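PDB 4JX2: DUF5624 domain-containing protein, which is of unknown function, a putative secreted protein of Legionella pneumophila that mixes many helices with a small beta sheet. Local coordinates for residues H179-Y184 with S420-N425; Y219-N224 with G414-I419. All blocks are in the same frame, centred on the assembly; numbering follows the deposited sequence.

How the contacts relate
Contact 1 and contact 2 bring neighbouring parts of the long loop after helix 386-398, residues 414-419 and 420-425, against two places in the helical part of the chain. Contact 1 is partly buried and sets this loop against helix 175-197, with an aromatic and selenium-bearing interior and a more polar, asparagine-rich margin. Contact 2 is a surface contact, smaller and made almost wholly of proline, isoleucine and phenylalanine carbons, against the loop leading into helix 223-247. Their centres lie about 11 Å apart, and the Tyr184 hydroxyl joins them, probably by a hydrogen bond from Tyr184 OH to Ile221 O, 2.6 Å apart. Contact 2 is nested within the chain loop that contact 1 closes.

Contact 1 (H179-Y184 with S420-N425); sequences HNMIDY and STYPNN
Tyr422 lays its ring against Met181, a selenomethionine on helix 175-197. Its CB lies 3.9 Å from Met181 CA. With CG turned opposite the carbonyl carbon (chi1 -67°), the ring runs alongside the Met181 side chain, both pointing the same way: CD2 meets Met181 CB at 3.6 Å, and Met181 CG sits over the ring centre, 3.3 Å from the centroid, in a CH-pi contact. CD1 presents the ring edge to Tyr184 CD2 at 3.6 Å, the two ring planes inclined at 53°. At the tip, OH hydrogen-bonds to Gly410 O, so a buried tyrosine keeps its one polar atom paired. The selenium of Met181 lies farther from the ring than CG, 4.7 Å from the Tyr422 centroid, an oblique Met-aromatic contact between helix 175-197 and the loop after helix 386-398. Pro423, without a backbone N-H to satisfy, puts its CD 3.7 Å from Tyr184 CD1. Toward solvent the side chains become polar yet meet by packing: Asn180 CB lies 3.4 Å from Pro423 O, and Asn180 OD1 3.7 Å from Asn424 CA, amide planes 61° apart. Asp183 borders Asn424, but its carboxylate is paired outside: OD1 in a salt bridge with Lys152, OD2 hydrogen-bonded to Asn426.

Contact 2 (Y219-N224 with G414-I419); sequences YPIPYN and GFPEGI
Ile221 packs its CG1 and CD1 into the angle between Phe415, Pro416 and Ile419. CD1 meets Ile419 CG2 at 3.9 Å, while CG1 approaches Pro416 CD at 4.0 Å and comes up to the edge of the Phe415 ring near CD1. An aliphatic chain suits this place because the CG1-CD1 arm, with CG1 anti to the carbonyl carbon (chi1 -58°), reaches all three apolar partners without a polar atom to satisfy. Prolines flank Ile221 in sequence: Pro220 CB touches Ile419 CD1 at 3.8 Å, the two side chains crossing at about a right angle, and Pro222 CD meets Pro416 CG tip to tip, also at 3.8 Å. All these touches are carbon on carbon, so the fit rests on apolar packing, with Ile221 buried among more exposed neighbours.

The next shell fixes the backbone that carries these groups. Pro416 and Ile419 are the first and last residues of a type II beta turn, closed by Ile419 N to Pro416 O at 2.9 Å, which brings both side chains round toward Ile221. Gly418 occupies the third position of the turn with phi 104°, a conformation that glycine adopts readily. Phe415 is held by an edge-to-face contact with Tyr422. Ile221 is tied through its O to the Tyr184 hydroxyl, and its side chain also rests on Tyr422 and Pro423.

Farther out, Tyr219 hydrogen-bonds through its OH to Ser187 and Asn191 of helix 175-197, and Tyr223 stacks on Phe212 of helix 205-213. Thus the 414-419 loop lies against the connection between helices 205-213 and 223-247, itself tied to helix 175-197.

Contact 1 (H179-Y184 with S420-N425)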
# COMPACT_ATOMS: atom_id res chain seq x y z
N HIS A 179 38.01 3.08 1.71
CA HIS A 179 38.72 3.89 2.69
C HIS A 179 38.95 5.32 2.19
O HIS A 179 38.64 6.28 2.90
CB HIS A 179 40.05 3.25 3.08
CG HIS A 179 40.89 4.16 3.92
ND1 HIS A 179 41.88 4.96 3.36
CD2 HIS A 179 40.79 4.45 5.23
CE1 HIS A 179 42.36 5.67 4.35
NE2 HIS A 179 41.75 5.39 5.50
N ASN A 180 39.52 5.45 0.97
CA ASN A 180 39.84 6.73 0.34
C ASN A 180 38.60 7.57 0.11
O ASN A 180 38.64 8.80 0.24
CB ASN A 180 40.55 6.52 -0.97
CG ASN A 180 41.93 5.94 -0.83
OD1 ASN A 180 42.58 6.04 0.22
ND2 ASN A 180 42.40 5.35 -1.90
N MSE A 181 37.49 6.89 -0.23
CA MSE A 181 36.22 7.52 -0.49
C MSE A 181 35.64 8.15 0.80
O MSE A 181 35.17 9.30 0.73
CB MSE A 181 35.25 6.53 -1.10
CG MSE A 181 33.97 7.19 -1.50
SE MSE A 181 32.47 6.10 -1.15
CE MSE A 181 32.50 6.31 0.78
N ILE A 182 35.67 7.43 1.95
CA ILE A 182 35.14 7.98 3.20
C ILE A 182 36.04 9.16 3.63
O ILE A 182 35.54 10.20 4.07
CB ILE A 182 34.97 6.90 4.30
CG1 ILE A 182 33.85 5.93 3.92
CG2 ILE A 182 34.67 7.53 5.68
CD1 ILE A 182 34.06 4.55 4.34
N ASP A 183 37.36 9.03 3.43
CA ASP A 183 38.32 10.09 3.72
C ASP A 183 38.00 11.34 2.86
O ASP A 183 37.84 12.44 3.41
CB ASP A 183 39.74 9.60 3.49
CG ASP A 183 40.78 10.57 4.01
OD1 ASP A 183 40.88 10.74 5.25
OD2 ASP A 183 41.47 11.20 3.18
N TYR A 184 37.84 11.15 1.54
CA TYR A 184 37.46 12.17 0.55
C TYR A 184 36.13 12.85 0.92
O TYR A 184 36.01 14.08 0.86
CB TYR A 184 37.35 11.53 -0.86
CG TYR A 184 36.86 12.50 -1.91
CD1 TYR A 184 37.71 13.48 -2.44
CD2 TYR A 184 35.55 12.45 -2.38
CE1 TYR A 184 37.26 14.38 -3.41
CE2 TYR A 184 35.09 13.35 -3.34
CZ TYR A 184 35.95 14.30 -3.86
OH TYR A 184 35.51 15.19 -4.80
N SER A 420 40.00 8.46 -12.14
CA SER A 420 39.82 7.00 -12.17
C SER A 420 39.27 6.43 -10.83
O SER A 420 38.57 5.40 -10.85
CB SER A 420 41.13 6.31 -12.52
OG SER A 420 42.21 6.88 -11.79
N THR A 421 39.59 7.07 -9.70
CA THR A 421 39.13 6.63 -8.37
C THR A 421 39.15 7.83 -7.41
O THR A 421 39.55 8.93 -7.81
CB THR A 421 40.00 5.44 -7.88
OG1 THR A 421 39.39 4.84 -6.73
CG2 THR A 421 41.44 5.84 -7.58
N TYR A 422 38.77 7.61 -6.15
CA TYR A 422 38.83 8.64 -5.11
C TYR A 422 40.27 8.89 -4.67
O TYR A 422 41.03 7.93 -4.51
CB TYR A 422 38.00 8.21 -3.89
CG TYR A 422 36.52 8.17 -4.18
CD1 TYR A 422 35.74 9.32 -4.08
CD2 TYR A 422 35.90 6.99 -4.58
CE1 TYR A 422 34.37 9.29 -4.36
CE2 TYR A 422 34.54 6.95 -4.87
CZ TYR A 422 33.78 8.11 -4.77
OH TYR A 422 32.44 8.08 -5.05
N PRO A 423 40.67 10.17 -4.44
CA PRO A 423 42.06 10.47 -4.00
C PRO A 423 42.40 9.87 -2.63
O PRO A 423 41.50 9.68 -1.81
CB PRO A 423 42.07 12.00 -3.92
CG PRO A 423 40.98 12.43 -4.80
CD PRO A 423 39.91 11.43 -4.59
N ASN A 424 43.70 9.60 -2.39
CA ASN A 424 44.23 9.02 -1.15
C ASN A 424 44.57 10.08 -0.09
O ASN A 424 44.10 9.97 1.04
CB ASN A 424 45.48 8.16 -1.45
CG ASN A 424 46.55 8.85 -2.27
OD1 ASN A 424 46.28 9.57 -3.24
ND2 ASN A 424 47.79 8.66 -1.88
N ASN A 425 45.38 11.09 -0.43
CA ASN A 425 45.72 12.13 0.54
C ASN A 425 44.73 13.28 0.38
O ASN A 425 44.76 13.98 -0.65
CB ASN A 425 47.21 12.60 0.45
CG ASN A 425 47.77 12.93 -0.93
OD1 ASN A 425 47.10 12.83 -1.98
ND2 ASN A 425 49.03 13.34 -0.95

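Contact 2 (Y219-N224 with G414-I419)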
# COMPACT_ATOMS: atom_id res chain seq x y z
N TYR A 219 37.40 19.60 -4.73
CA TYR A 219 36.85 18.26 -4.65
C TYR A 219 36.05 17.96 -5.95
O TYR A 219 34.82 18.10 -5.97
CB TYR A 219 36.00 18.13 -3.37
CG TYR A 219 36.80 18.39 -2.11
CD1 TYR A 219 37.57 17.38 -1.53
CD2 TYR A 219 36.79 19.63 -1.49
CE1 TYR A 219 38.32 17.61 -0.38
CE2 TYR A 219 37.53 19.87 -0.33
CZ TYR A 219 38.31 18.86 0.22
OH TYR A 219 39.05 19.09 1.35
N PRO A 220 36.75 17.59 -7.05
CA PRO A 220 36.08 17.42 -8.35
C PRO A 220 35.08 16.28 -8.47
O PRO A 220 34.20 16.39 -9.33
CB PRO A 220 37.25 17.22 -9.33
CG PRO A 220 38.36 16.76 -8.50
CD PRO A 220 38.22 17.46 -7.21
N ILE A 221 35.20 15.20 -7.67
CA ILE A 221 34.22 14.12 -7.69
C ILE A 221 32.98 14.64 -6.95
O ILE A 221 33.08 14.98 -5.77
CB ILE A 221 34.74 12.78 -7.09
CG1 ILE A 221 36.01 12.28 -7.81
CG2 ILE A 221 33.63 11.71 -7.10
CD1 ILE A 221 36.97 11.49 -6.90
N PRO A 222 31.81 14.74 -7.62
CA PRO A 222 30.61 15.22 -6.90
C PRO A 222 30.30 14.41 -5.65
O PRO A 222 30.56 13.20 -5.63
CB PRO A 222 29.49 15.02 -7.93
CG PRO A 222 30.17 15.01 -9.24
CD PRO A 222 31.52 14.39 -9.02
N TYR A 223 29.67 15.04 -4.62
CA TYR A 223 29.22 14.29 -3.45
C TYR A 223 28.08 13.35 -3.87
O TYR A 223 27.87 12.32 -3.22
CB TYR A 223 28.78 15.19 -2.28
CG TYR A 223 28.82 14.41 -0.98
CD1 TYR A 223 30.02 14.20 -0.31
CD2 TYR A 223 27.67 13.80 -0.48
CE1 TYR A 223 30.08 13.43 0.85
CE2 TYR A 223 27.71 13.02 0.68
CZ TYR A 223 28.92 12.83 1.33
OH TYR A 223 28.98 12.08 2.48
N ASN A 224 27.38 13.69 -4.98
CA ASN A 224 26.35 12.87 -5.61
C ASN A 224 26.90 11.45 -5.86
O ASN A 224 26.19 10.48 -5.59
CB ASN A 224 25.94 13.51 -6.94
CG ASN A 224 25.04 14.72 -6.91
OD1 ASN A 224 24.20 14.93 -6.04
ND2 ASN A 224 25.11 15.51 -7.96
N GLY A 414 31.92 5.56 -12.88
CA GLY A 414 31.16 6.81 -12.80
C GLY A 414 31.93 8.06 -12.44
O GLY A 414 31.33 9.10 -12.13
N PHE A 415 33.26 8.00 -12.50
CA PHE A 415 34.11 9.13 -12.13
C PHE A 415 34.16 10.20 -13.20
O PHE A 415 34.11 9.86 -14.39
CB PHE A 415 35.52 8.64 -11.80
CG PHE A 415 35.52 7.82 -10.54
CD1 PHE A 415 35.44 8.43 -9.29
CD2 PHE A 415 35.55 6.43 -10.59
CE1 PHE A 415 35.40 7.67 -8.12
CE2 PHE A 415 35.51 5.67 -9.43
CZ PHE A 415 35.43 6.29 -8.20
N PRO A 416 34.28 11.51 -12.82
CA PRO A 416 34.39 12.55 -13.86
C PRO A 416 35.55 12.29 -14.81
O PRO A 416 36.55 11.70 -14.41
CB PRO A 416 34.62 13.84 -13.04
CG PRO A 416 34.11 13.56 -11.69
CD PRO A 416 34.35 12.09 -11.46
N GLU A 417 35.40 12.72 -16.07
CA GLU A 417 36.42 12.57 -17.12
C GLU A 417 37.75 13.10 -16.60
O GLU A 417 37.81 14.23 -16.11
CB GLU A 417 35.97 13.30 -18.40
CG GLU A 417 36.91 13.12 -19.59
CD GLU A 417 36.29 12.63 -20.89
OE1 GLU A 417 35.09 12.87 -21.12
OE2 GLU A 417 37.04 12.02 -21.69
N GLY A 418 38.77 12.23 -16.62
CA GLY A 418 40.10 12.57 -16.13
C GLY A 418 40.45 11.98 -14.77
O GLY A 418 41.62 12.03 -14.38
N ILE A 419 39.43 11.43 -14.05
CA ILE A 419 39.55 10.81 -12.72
C ILE A 419 39.23 9.31 -12.85
O ILE A 419 38.29 8.93 -13.56
CB ILE A 419 38.62 11.54 -11.69
CG1 ILE A 419 39.01 13.03 -11.54
CG2 ILE A 419 38.61 10.83 -10.33
CD1 ILE A 419 37.88 13.98 -11.28